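Local coordinates for FERM, RhoGEF and pleckstrin domain protein 2 (Danio rerio, PDB 6D21) that probably acts as a guanine nucleotide exchange factor activating RAC1, and is represented here by its FERM domain, the module linked to membrane targeting, at residues 45-50 against 77-82; 106-111 against 148-153; 127-132 against 162-167; 211-216 against 225-230. All coordinates share one frame; numbering follows the deposited sequence.

Contact 1 (45-50 against 77-82); sequences FGLEFQ and FRLSVK
F45 through F49 run antiparallel to V81 through F77, with strand axes 4.6 Å apart at their closest and 146° between their directions; G46–S80 and E48–R78 are the hydrogen-bonded pairs. These are the third and fifth strands of the ubiquitin-like beta-grasp sheet that forms the N-terminal lobe of the FERM domain. On the face carrying E48, R78 and S80, a single carboxylate oxygen does the polar work. E48 OE2 accepts from S80 OG at 2.7 Å, on its anti side but tilted out of the carboxylate plane, and from R78 NH1 at 2.9 Å and NE at 3.0 Å. Both arginine nitrogens reach it from above that plane, whereas OE2 itself lies near the guanidinium plane; the two planes are turned 44° apart. W56 adds a cation-pi contact to R78. The other face is apolar: L47 and L79 meet through their CD2 and CD1 methyls, beneath L29, L30 and F34 of helix 26-36. At one end F45 CE2 lies 3.6 Å from V81 CG2. At the other, F49 CG sits between the backbone N and the carbonyl carbon (chi1 64°), which leads the ring away and leaves CB over the F77 ring face, 3.9 Å from its centroid.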
# COMPACT_ATOMS: atom_id res chain seq x y z
N PHE A 45 7.03 6.52 -0.33
CA PHE A 45 7.44 5.11 -0.26
C PHE A 45 8.20 4.78 1.04
O PHE A 45 8.78 5.65 1.67
CB PHE A 45 8.32 4.75 -1.46
CG PHE A 45 7.62 4.89 -2.79
CD1 PHE A 45 7.55 6.13 -3.43
CD2 PHE A 45 7.04 3.80 -3.40
CE1 PHE A 45 6.88 6.26 -4.65
CE2 PHE A 45 6.38 3.92 -4.62
CZ PHE A 45 6.30 5.16 -5.24
N GLY A 46 8.18 3.52 1.43
CA GLY A 46 8.98 3.06 2.55
C GLY A 46 9.41 1.62 2.29
O GLY A 46 9.17 1.08 1.20
N LEU A 47 10.04 1.02 3.28
CA LEU A 47 10.45 -0.37 3.20
C LEU A 47 9.75 -1.17 4.29
O LEU A 47 9.66 -0.72 5.42
CB LEU A 47 11.97 -0.49 3.36
CG LEU A 47 12.86 0.06 2.25
CD1 LEU A 47 14.33 -0.05 2.65
CD2 LEU A 47 12.59 -0.69 0.94
N GLU A 48 9.23 -2.34 3.94
CA GLU A 48 8.80 -3.28 4.96
C GLU A 48 9.64 -4.55 4.91
O GLU A 48 10.26 -4.84 3.90
CB GLU A 48 7.31 -3.62 4.83
CG GLU A 48 6.68 -3.33 3.52
CD GLU A 48 5.17 -3.55 3.53
OE1 GLU A 48 4.57 -3.53 4.64
OE2 GLU A 48 4.61 -3.79 2.45
N PHE A 49 9.66 -5.29 6.01
CA PHE A 49 10.37 -6.55 6.07
C PHE A 49 9.47 -7.62 6.67
O PHE A 49 8.45 -7.30 7.29
CB PHE A 49 11.66 -6.41 6.88
CG PHE A 49 11.43 -6.08 8.33
CD1 PHE A 49 11.33 -4.75 8.75
CD2 PHE A 49 11.29 -7.10 9.28
CE1 PHE A 49 11.12 -4.44 10.09
CE2 PHE A 49 11.08 -6.80 10.61
CZ PHE A 49 10.99 -5.47 11.02
N GLN A 50 9.83 -8.88 6.47
CA GLN A 50 9.05 -9.99 7.01
C GLN A 50 9.61 -10.42 8.34
O GLN A 50 10.78 -10.79 8.42
CB GLN A 50 9.03 -11.17 6.03
CG GLN A 50 7.73 -11.36 5.32
CD GLN A 50 7.68 -12.62 4.48
OE1 GLN A 50 8.71 -13.13 4.03
NE2 GLN A 50 6.48 -13.11 4.24
N PHE A 77 13.33 -7.70 2.56
CA PHE A 77 12.74 -6.36 2.58
C PHE A 77 12.10 -6.10 1.25
O PHE A 77 12.53 -6.66 0.23
CB PHE A 77 13.78 -5.26 2.85
CG PHE A 77 14.45 -5.36 4.18
CD1 PHE A 77 15.38 -6.37 4.43
CD2 PHE A 77 14.19 -4.44 5.17
CE1 PHE A 77 16.01 -6.47 5.66
CE2 PHE A 77 14.83 -4.52 6.39
CZ PHE A 77 15.74 -5.54 6.64
N ARG A 78 11.10 -5.22 1.22
CA ARG A 78 10.52 -4.84 -0.05
C ARG A 78 10.10 -3.37 -0.05
O ARG A 78 9.70 -2.80 0.98
CB ARG A 78 9.31 -5.72 -0.39
CG ARG A 78 8.08 -5.41 0.42
CD ARG A 78 6.92 -6.37 0.05
NE ARG A 78 5.73 -6.05 0.84
CZ ARG A 78 4.60 -6.74 0.81
NH1 ARG A 78 3.58 -6.35 1.56
NH2 ARG A 78 4.49 -7.78 0.01
N LEU A 79 10.21 -2.76 -1.22
CA LEU A 79 9.72 -1.40 -1.43
C LEU A 79 8.19 -1.41 -1.45
O LEU A 79 7.59 -2.28 -2.08
CB LEU A 79 10.27 -0.85 -2.74
CG LEU A 79 9.90 0.60 -3.07
CD1 LEU A 79 10.53 1.56 -2.04
CD2 LEU A 79 10.38 0.88 -4.46
N SER A 80 7.55 -0.45 -0.76
CA SER A 80 6.10 -0.36 -0.72
C SER A 80 5.66 1.10 -0.67
O SER A 80 6.36 1.94 -0.09
CB SER A 80 5.51 -1.11 0.49
OG SER A 80 5.78 -2.50 0.42
N VAL A 81 4.48 1.40 -1.23
CA VAL A 81 3.87 2.72 -1.01
C VAL A 81 3.43 2.82 0.46
O VAL A 81 2.75 1.92 0.96
CB VAL A 81 2.66 2.97 -1.92
CG1 VAL A 81 1.96 4.29 -1.52
CG2 VAL A 81 3.09 2.98 -3.40
N LYS A 82 3.87 3.85 1.15
CA LYS A 82 3.44 4.10 2.53
C LYS A 82 2.26 5.08 2.57
O LYS A 82 1.34 4.93 3.36
CB LYS A 82 4.61 4.67 3.35
CG LYS A 82 4.67 4.24 4.81
CD LYS A 82 3.73 5.02 5.70
CE LYS A 82 3.93 4.63 7.16
NZ LYS A 82 3.53 3.22 7.43

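Contact 2 (106-111 against 148-153)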
# COMPACT_ATOMS: atom_id res chain seq x y z
N ARG A 106 0.41 -5.36 -7.26
CA ARG A 106 0.64 -6.17 -6.06
C ARG A 106 -0.61 -6.37 -5.19
O ARG A 106 -0.90 -7.48 -4.72
CB ARG A 106 1.74 -5.53 -5.19
CG ARG A 106 2.13 -6.42 -3.97
CD ARG A 106 3.01 -5.65 -3.00
NE ARG A 106 4.38 -5.55 -3.47
CZ ARG A 106 5.31 -4.77 -2.90
NH1 ARG A 106 4.98 -4.02 -1.85
NH2 ARG A 106 6.55 -4.76 -3.37
N ASP A 107 -1.30 -5.27 -4.93
CA ASP A 107 -2.49 -5.27 -4.09
C ASP A 107 -3.60 -6.09 -4.73
O ASP A 107 -4.38 -6.75 -4.03
CB ASP A 107 -2.99 -3.83 -3.86
CG ASP A 107 -2.06 -3.02 -2.93
OD1 ASP A 107 -1.10 -3.60 -2.39
OD2 ASP A 107 -2.30 -1.80 -2.75
N LEU A 108 -3.68 -6.05 -6.05
CA LEU A 108 -4.73 -6.77 -6.79
C LEU A 108 -4.51 -8.27 -6.64
O LEU A 108 -5.43 -9.02 -6.36
CB LEU A 108 -4.71 -6.37 -8.26
CG LEU A 108 -5.87 -6.68 -9.20
CD1 LEU A 108 -7.21 -6.11 -8.67
CD2 LEU A 108 -5.53 -6.12 -10.58
N LEU A 109 -3.26 -8.69 -6.80
CA LEU A 109 -2.95 -10.10 -6.69
C LEU A 109 -3.06 -10.63 -5.26
O LEU A 109 -3.49 -11.77 -5.07
CB LEU A 109 -1.55 -10.37 -7.23
CG LEU A 109 -1.06 -11.81 -7.08
CD1 LEU A 109 -1.99 -12.77 -7.80
CD2 LEU A 109 0.37 -11.93 -7.60
N ASP A 110 -2.69 -9.84 -4.26
CA ASP A 110 -2.69 -10.43 -2.91
C ASP A 110 -3.98 -10.10 -2.16
O ASP A 110 -4.13 -10.46 -0.99
CB ASP A 110 -1.43 -10.02 -2.11
CG ASP A 110 -1.38 -8.55 -1.75
OD1 ASP A 110 -2.41 -7.85 -1.80
OD2 ASP A 110 -0.27 -8.08 -1.39
N GLY A 111 -4.90 -9.43 -2.84
CA GLY A 111 -6.26 -9.26 -2.34
C GLY A 111 -6.49 -8.07 -1.45
O GLY A 111 -7.59 -7.90 -0.92
N LYS A 148 0.35 -14.42 -13.05
CA LYS A 148 -0.89 -14.31 -12.31
C LYS A 148 -1.12 -12.86 -11.87
O LYS A 148 -0.27 -12.26 -11.23
CB LYS A 148 -0.88 -15.26 -11.11
CG LYS A 148 -2.21 -15.29 -10.37
CD LYS A 148 -2.30 -16.47 -9.43
CE LYS A 148 -3.70 -17.06 -9.46
NZ LYS A 148 -4.26 -17.22 -8.09
N LEU A 149 -2.26 -12.31 -12.27
CA LEU A 149 -2.60 -10.92 -11.95
C LEU A 149 -3.74 -10.86 -10.95
O LEU A 149 -3.84 -9.90 -10.18
CB LEU A 149 -3.00 -10.18 -13.22
CG LEU A 149 -1.97 -10.28 -14.34
CD1 LEU A 149 -2.59 -9.94 -15.68
CD2 LEU A 149 -0.82 -9.35 -14.02
N LEU A 150 -4.59 -11.88 -10.96
CA LEU A 150 -5.77 -11.93 -10.10
C LEU A 150 -5.72 -13.17 -9.22
O LEU A 150 -5.23 -14.20 -9.64
CB LEU A 150 -7.06 -11.94 -10.95
CG LEU A 150 -7.21 -10.79 -11.94
CD1 LEU A 150 -8.60 -10.78 -12.60
CD2 LEU A 150 -6.96 -9.48 -11.23
N PRO A 151 -6.24 -13.08 -7.99
CA PRO A 151 -6.22 -14.23 -7.08
C PRO A 151 -6.94 -15.46 -7.68
O PRO A 151 -6.42 -16.56 -7.59
CB PRO A 151 -6.95 -13.71 -5.84
CG PRO A 151 -6.79 -12.20 -5.90
CD PRO A 151 -6.78 -11.86 -7.36
N CYS A 152 -8.11 -15.26 -8.29
CA CYS A 152 -8.84 -16.32 -8.97
C CYS A 152 -8.98 -15.96 -10.44
O CYS A 152 -10.05 -15.56 -10.89
CB CYS A 152 -10.23 -16.54 -8.37
SG CYS A 152 -10.27 -17.21 -6.69
N GLN A 153 -7.90 -16.13 -11.19
CA GLN A 153 -7.82 -15.57 -12.53
C GLN A 153 -8.44 -16.42 -13.65
O GLN A 153 -8.88 -15.88 -14.67
CB GLN A 153 -6.35 -15.30 -12.82
CG GLN A 153 -5.97 -15.05 -14.24
CD GLN A 153 -4.54 -14.56 -14.31
OE1 GLN A 153 -4.13 -13.73 -13.51
NE2 GLN A 153 -3.77 -15.10 -15.25
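L108 and L109, in the last turn of helix 94-110, pack against K148, L150 and P151 of the loop that follows helix 137-146, and no hydrogen bond crosses between them. The two leucines share a conformation but serve different neighbours. In L108 the CG branch lies opposite the backbone N (chi1 -164°), which lays the side chain alongside that of L150, pointing the same way, with L108 CG 3.6 Å from L150 CD2. L109 has nearly the same torsion, yet from the next position round the helix its CD1 methyl is sent across the K148 chain at about a right angle, 3.6 Å from K148 CG. The P151 ring lies against the carbonyls of that turn, its CD 3.3 Å from L108 O and its CG 3.4 Å from L109 O. Trimmed to an alanine, L108 would probably leave L150 CD2 without the branched CG it packs on and open a gap toward L123.

Within the loop, the amide oxygen of Q153 accepts two backbone donors in its carbonyl plane: L149 N at 2.7 Å, almost straight at 172°, and L150 N at 3.2 Å. Q153 NE2 in turn bonds Q157 OE1 and N147 O.

Within the all-helical central lobe, L108 leans on L123 and L150 on A120 of helix 117-132, while the L149 side chain packs on A124 and V128 of that helix and on L144 of helix 137-146.

Contact 3 (127-132 against 162-167); sequences LVQSEI and ELHRRH
The H164 ring is driven end-on into helix 117-132, where Q129 and V128 meet it from two directions. This, together with Q129 against H167, is the tightly packed part. V128 CG1 lies 3.5 Å from H164 CE1, with V128 CB over one face of the ring, while Q129 brings its amide oxygen to the ring edge. The glutamine chain bends at chi2 (66°) to do this, setting amide and ring planes 61° apart. The bond from H164 NE2 to Q129 OE1, at 2.8 Å, is weak, its angle only 119°; the main partner of NE2 is G133 O, and ND1 is bonded to D140 OD2. With acceptors at both nitrogens, the imidazole is probably inclined toward the doubly protonated form.

Q129 CD comes within 3.1 Å of H167 O. That carbonyl is close to the amide but not bonded to it; Q129 NE2 is instead satisfied by D134 OD1 and Q170 O. H167 has its own ties, NE2 to S125 OG and a ring stack on H126. A water bridges the segments, donating to Q129 OE1 at 2.9 Å and to H164 O at 2.7 Å.

The solvent side is looser: there exposed I132 adds little more than its CD1 methyl, 3.8 Å from H164 CE1.

Q129, H164 and H167 thus join helices 117-132 and 157-164 in the helical bundle of the FERM central lobe, a fold resembling acyl-CoA-binding protein.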
# COMPACT_ATOMS: atom_id res chain seq x y z
N LEU A 127 -2.87 -3.68 -17.35
CA LEU A 127 -1.60 -4.22 -16.90
C LEU A 127 -0.99 -5.10 -17.99
O LEU A 127 0.22 -5.08 -18.21
CB LEU A 127 -1.77 -4.98 -15.59
CG LEU A 127 -2.07 -4.09 -14.38
CD1 LEU A 127 -2.41 -4.95 -13.16
CD2 LEU A 127 -0.87 -3.18 -14.04
N VAL A 128 -1.81 -5.85 -18.71
CA VAL A 128 -1.28 -6.67 -19.80
C VAL A 128 -0.77 -5.76 -20.93
O VAL A 128 0.29 -6.01 -21.51
CB VAL A 128 -2.33 -7.68 -20.35
CG1 VAL A 128 -1.78 -8.41 -21.55
CG2 VAL A 128 -2.72 -8.70 -19.28
N GLN A 129 -1.52 -4.70 -21.22
CA GLN A 129 -1.12 -3.78 -22.28
C GLN A 129 0.24 -3.19 -21.95
O GLN A 129 1.10 -3.06 -22.82
CB GLN A 129 -2.16 -2.66 -22.45
CG GLN A 129 -1.87 -1.69 -23.61
CD GLN A 129 -1.97 -2.37 -24.98
OE1 GLN A 129 -2.84 -3.21 -25.21
NE2 GLN A 129 -1.06 -1.99 -25.88
N SER A 130 0.44 -2.85 -20.67
CA SER A 130 1.69 -2.21 -20.25
C SER A 130 2.91 -3.13 -20.36
O SER A 130 4.00 -2.66 -20.69
CB SER A 130 1.57 -1.73 -18.81
OG SER A 130 1.77 -2.79 -17.89
N GLU A 131 2.75 -4.41 -20.08
CA GLU A 131 3.90 -5.32 -20.10
C GLU A 131 4.23 -5.82 -21.51
O GLU A 131 5.40 -5.79 -21.91
CB GLU A 131 3.66 -6.52 -19.18
CG GLU A 131 4.24 -6.35 -17.78
CD GLU A 131 4.51 -7.69 -17.08
OE1 GLU A 131 5.12 -8.57 -17.71
OE2 GLU A 131 4.11 -7.85 -15.91
N ILE A 132 3.22 -6.27 -22.25
CA ILE A 132 3.45 -6.97 -23.51
C ILE A 132 2.82 -6.33 -24.75
O ILE A 132 2.88 -6.90 -25.84
CB ILE A 132 2.96 -8.43 -23.42
CG1 ILE A 132 1.48 -8.49 -23.04
CG2 ILE A 132 3.77 -9.21 -22.40
CD1 ILE A 132 0.56 -8.80 -24.19
N GLU A 162 -10.62 -9.97 -23.81
CA GLU A 162 -11.65 -9.20 -24.49
C GLU A 162 -11.42 -7.70 -24.29
O GLU A 162 -11.38 -6.93 -25.25
CB GLU A 162 -13.04 -9.61 -23.99
CG GLU A 162 -14.21 -8.95 -24.68
CD GLU A 162 -15.56 -9.44 -24.16
OE1 GLU A 162 -15.59 -10.24 -23.20
OE2 GLU A 162 -16.59 -9.02 -24.72
N LEU A 163 -11.24 -7.29 -23.04
CA LEU A 163 -11.01 -5.88 -22.73
C LEU A 163 -9.66 -5.39 -23.29
O LEU A 163 -9.53 -4.23 -23.68
CB LEU A 163 -11.07 -5.65 -21.23
CG LEU A 163 -12.45 -5.83 -20.60
CD1 LEU A 163 -12.37 -5.70 -19.08
CD2 LEU A 163 -13.42 -4.82 -21.19
N HIS A 164 -8.66 -6.26 -23.31
CA HIS A 164 -7.34 -5.91 -23.82
C HIS A 164 -7.39 -5.55 -25.33
O HIS A 164 -6.53 -4.85 -25.83
CB HIS A 164 -6.35 -7.05 -23.56
CG HIS A 164 -4.96 -6.77 -24.02
ND1 HIS A 164 -4.06 -7.77 -24.30
CD2 HIS A 164 -4.30 -5.60 -24.23
CE1 HIS A 164 -2.90 -7.24 -24.67
NE2 HIS A 164 -3.03 -5.92 -24.64
N ARG A 165 -8.40 -6.04 -26.04
CA ARG A 165 -8.58 -5.71 -27.46
C ARG A 165 -8.85 -4.22 -27.68
O ARG A 165 -8.63 -3.69 -28.77
CB ARG A 165 -9.73 -6.53 -28.08
CG ARG A 165 -9.43 -8.03 -28.20
CD ARG A 165 -10.56 -8.78 -28.89
NE ARG A 165 -10.10 -9.45 -30.11
CZ ARG A 165 -10.50 -9.13 -31.34
NH1 ARG A 165 -11.36 -8.14 -31.53
NH2 ARG A 165 -10.02 -9.80 -32.39
N ARG A 166 -9.33 -3.54 -26.64
CA ARG A 166 -9.65 -2.12 -26.73
C ARG A 166 -8.42 -1.21 -26.66
O ARG A 166 -8.48 -0.06 -27.07
CB ARG A 166 -10.61 -1.71 -25.62
CG ARG A 166 -11.88 -2.52 -25.50
CD ARG A 166 -12.66 -2.02 -24.30
NE ARG A 166 -13.98 -2.65 -24.17
CZ ARG A 166 -14.83 -2.38 -23.18
NH1 ARG A 166 -14.50 -1.50 -22.24
NH2 ARG A 166 -16.00 -2.99 -23.13
N HIS A 167 -7.32 -1.72 -26.11
CA HIS A 167 -6.22 -0.84 -25.73
C HIS A 167 -5.12 -0.78 -26.79
O HIS A 167 -3.96 -0.51 -26.46
CB HIS A 167 -5.60 -1.29 -24.39
CG HIS A 167 -6.60 -1.56 -23.31
ND1 HIS A 167 -7.80 -0.89 -23.20
CD2 HIS A 167 -6.57 -2.45 -22.28
CE1 HIS A 167 -8.47 -1.34 -22.15
NE2 HIS A 167 -7.74 -2.29 -21.58
O HOH W 1 -4.53 -4.01 -27.46

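Contact 4 (211-216 against 225-230); sequences MGLQVF and FNWSKI
L213 and F225 exchange two backbone hydrogen bonds, L213 N to F225 O and F225 N to L213 O, each 2.9 Å. A third, W227 N to M211 O at 3.0 Å, prolongs the pairing past the strand end, where 227-229 turns into a 3-10 segment. Together they tie the open end of the hairpin 212-217/220-226 in the PH-like C-terminal lobe.

Next outward comes the indole of W227. Its CG stands opposite the carbonyl carbon (chi1 -60°), and the ring lies flat under the M211–G212 peptide: G212 CA sits over the six-membered ring, 3.6 Å from the centroid, in a CH-pi contact, while M211 O lies over the same face nearer the rim. The indole NE1 bonds H210 O. A serine in place of W227 would probably leave H210 O without that donor and G212 without the surface it rests on.

Beyond the ring, L213 CD1 touches W227 CZ3 and I230 CD1, both at 3.9 Å, and the L213 side chain also touches F240, I242 and C273; V215 CG2 meets F225 CE2 at 3.7 Å.

The three hydrogen bonds between the segments are all main-chain, while the side chains contribute apolar and CH-pi packing. G212 has phi 146°, and a CB on it would collide with F225 O, so only a residue without a side chain fits between that carbonyl and the indole face.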
# COMPACT_ATOMS: atom_id res chain seq x y z
N MET A 211 -7.11 11.84 3.71
CA MET A 211 -8.13 12.77 4.21
C MET A 211 -8.37 12.62 5.71
O MET A 211 -8.96 13.51 6.34
CB MET A 211 -9.45 12.56 3.46
CG MET A 211 -10.31 11.40 3.98
SD MET A 211 -9.65 9.71 3.81
CE MET A 211 -9.73 9.45 2.03
N GLY A 212 -7.97 11.49 6.28
CA GLY A 212 -8.24 11.25 7.68
C GLY A 212 -8.51 9.79 8.00
O GLY A 212 -7.97 8.91 7.33
N LEU A 213 -9.33 9.52 9.01
CA LEU A 213 -9.54 8.13 9.41
C LEU A 213 -10.80 7.54 8.77
O LEU A 213 -11.76 8.25 8.48
CB LEU A 213 -9.62 8.00 10.93
CG LEU A 213 -8.28 7.76 11.64
CD1 LEU A 213 -7.36 8.98 11.57
CD2 LEU A 213 -8.49 7.37 13.07
N GLN A 214 -10.78 6.23 8.55
CA GLN A 214 -11.95 5.55 8.02
C GLN A 214 -12.34 4.38 8.90
O GLN A 214 -11.50 3.80 9.58
CB GLN A 214 -11.70 5.06 6.60
CG GLN A 214 -11.49 6.15 5.61
CD GLN A 214 -10.71 5.67 4.41
OE1 GLN A 214 -10.00 4.67 4.48
NE2 GLN A 214 -10.82 6.38 3.30
N VAL A 215 -13.62 4.06 8.88
CA VAL A 215 -14.15 2.94 9.65
C VAL A 215 -14.87 2.01 8.70
O VAL A 215 -15.77 2.43 7.96
CB VAL A 215 -15.11 3.41 10.75
CG1 VAL A 215 -15.62 2.20 11.53
CG2 VAL A 215 -14.43 4.40 11.67
N PHE A 216 -14.48 0.74 8.72
CA PHE A 216 -15.13 -0.25 7.88
C PHE A 216 -15.80 -1.32 8.69
O PHE A 216 -15.29 -1.73 9.73
CB PHE A 216 -14.11 -0.91 6.95
CG PHE A 216 -13.65 -0.03 5.83
CD1 PHE A 216 -12.62 0.88 6.02
CD2 PHE A 216 -14.22 -0.15 4.57
CE1 PHE A 216 -12.18 1.67 4.99
CE2 PHE A 216 -13.78 0.64 3.52
CZ PHE A 216 -12.76 1.56 3.73
N PHE A 225 -13.76 10.25 9.12
CA PHE A 225 -13.47 11.42 9.96
C PHE A 225 -12.31 12.20 9.38
O PHE A 225 -11.15 11.78 9.47
CB PHE A 225 -13.17 10.99 11.40
CG PHE A 225 -14.21 10.08 11.98
CD1 PHE A 225 -15.47 10.55 12.28
CD2 PHE A 225 -13.93 8.73 12.20
CE1 PHE A 225 -16.45 9.71 12.80
CE2 PHE A 225 -14.90 7.88 12.72
CZ PHE A 225 -16.16 8.38 13.02
N ASN A 226 -12.63 13.34 8.77
CA ASN A 226 -11.63 14.19 8.17
C ASN A 226 -10.72 14.75 9.23
O ASN A 226 -11.12 14.86 10.39
CB ASN A 226 -12.27 15.33 7.39
CG ASN A 226 -13.17 14.84 6.28
OD1 ASN A 226 -12.72 14.14 5.37
ND2 ASN A 226 -14.44 15.20 6.35
N TRP A 227 -9.50 15.10 8.84
CA TRP A 227 -8.55 15.69 9.78
C TRP A 227 -9.15 16.90 10.49
O TRP A 227 -8.92 17.09 11.68
CB TRP A 227 -7.26 16.11 9.08
CG TRP A 227 -6.52 15.02 8.41
CD1 TRP A 227 -6.21 14.95 7.09
CD2 TRP A 227 -5.99 13.83 9.02
NE1 TRP A 227 -5.51 13.79 6.83
CE2 TRP A 227 -5.36 13.09 8.00
CE3 TRP A 227 -5.98 13.33 10.32
CZ2 TRP A 227 -4.72 11.87 8.24
CZ3 TRP A 227 -5.35 12.11 10.56
CH2 TRP A 227 -4.73 11.40 9.52
N SER A 228 -9.90 17.71 9.74
CA SER A 228 -10.50 18.93 10.28
C SER A 228 -11.47 18.62 11.43
O SER A 228 -11.67 19.45 12.32
CB SER A 228 -11.23 19.71 9.19
OG SER A 228 -12.30 18.93 8.67
N LYS A 229 -12.06 17.43 11.39
CA LYS A 229 -13.02 17.02 12.42
C LYS A 229 -12.38 16.32 13.61
O LYS A 229 -13.04 16.08 14.61
CB LYS A 229 -14.10 16.12 11.81
CG LYS A 229 -14.91 16.79 10.72
CD LYS A 229 -15.95 15.85 10.13
CE LYS A 229 -17.06 16.63 9.44
NZ LYS A 229 -17.31 17.96 10.08
N ILE A 230 -11.10 15.99 13.50
CA ILE A 230 -10.41 15.28 14.57
C ILE A 230 -9.65 16.23 15.49
O ILE A 230 -8.74 16.93 15.04
CB ILE A 230 -9.44 14.22 14.02
CG1 ILE A 230 -10.21 13.15 13.24
CG2 ILE A 230 -8.63 13.59 15.16
CD1 ILE A 230 -9.35 12.20 12.42

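The four contacts sample all three lobes of the FERM cloverleaf: contact 1 the ubiquitin-like lobe, contacts 2 and 3 the helical central lobe, contact 4 the PH-like lobe. Contacts 1 and 2 touch across the lobe boundary, where R106 bonds S80 OG through NH1 (2.8 Å) and L79 O through NH2 (3.0 Å), so the arginine reaches the serine that also serves E48. Contacts 2 and 3 share a core, with L149 CD1 3.8 Å from V128 CG2. Contact 4 stands apart, its nearest atoms about 10 Å from contact 1 and about 21 Å from contact 3. Exchange activity would reside in the RhoGEF domain, outside this chain.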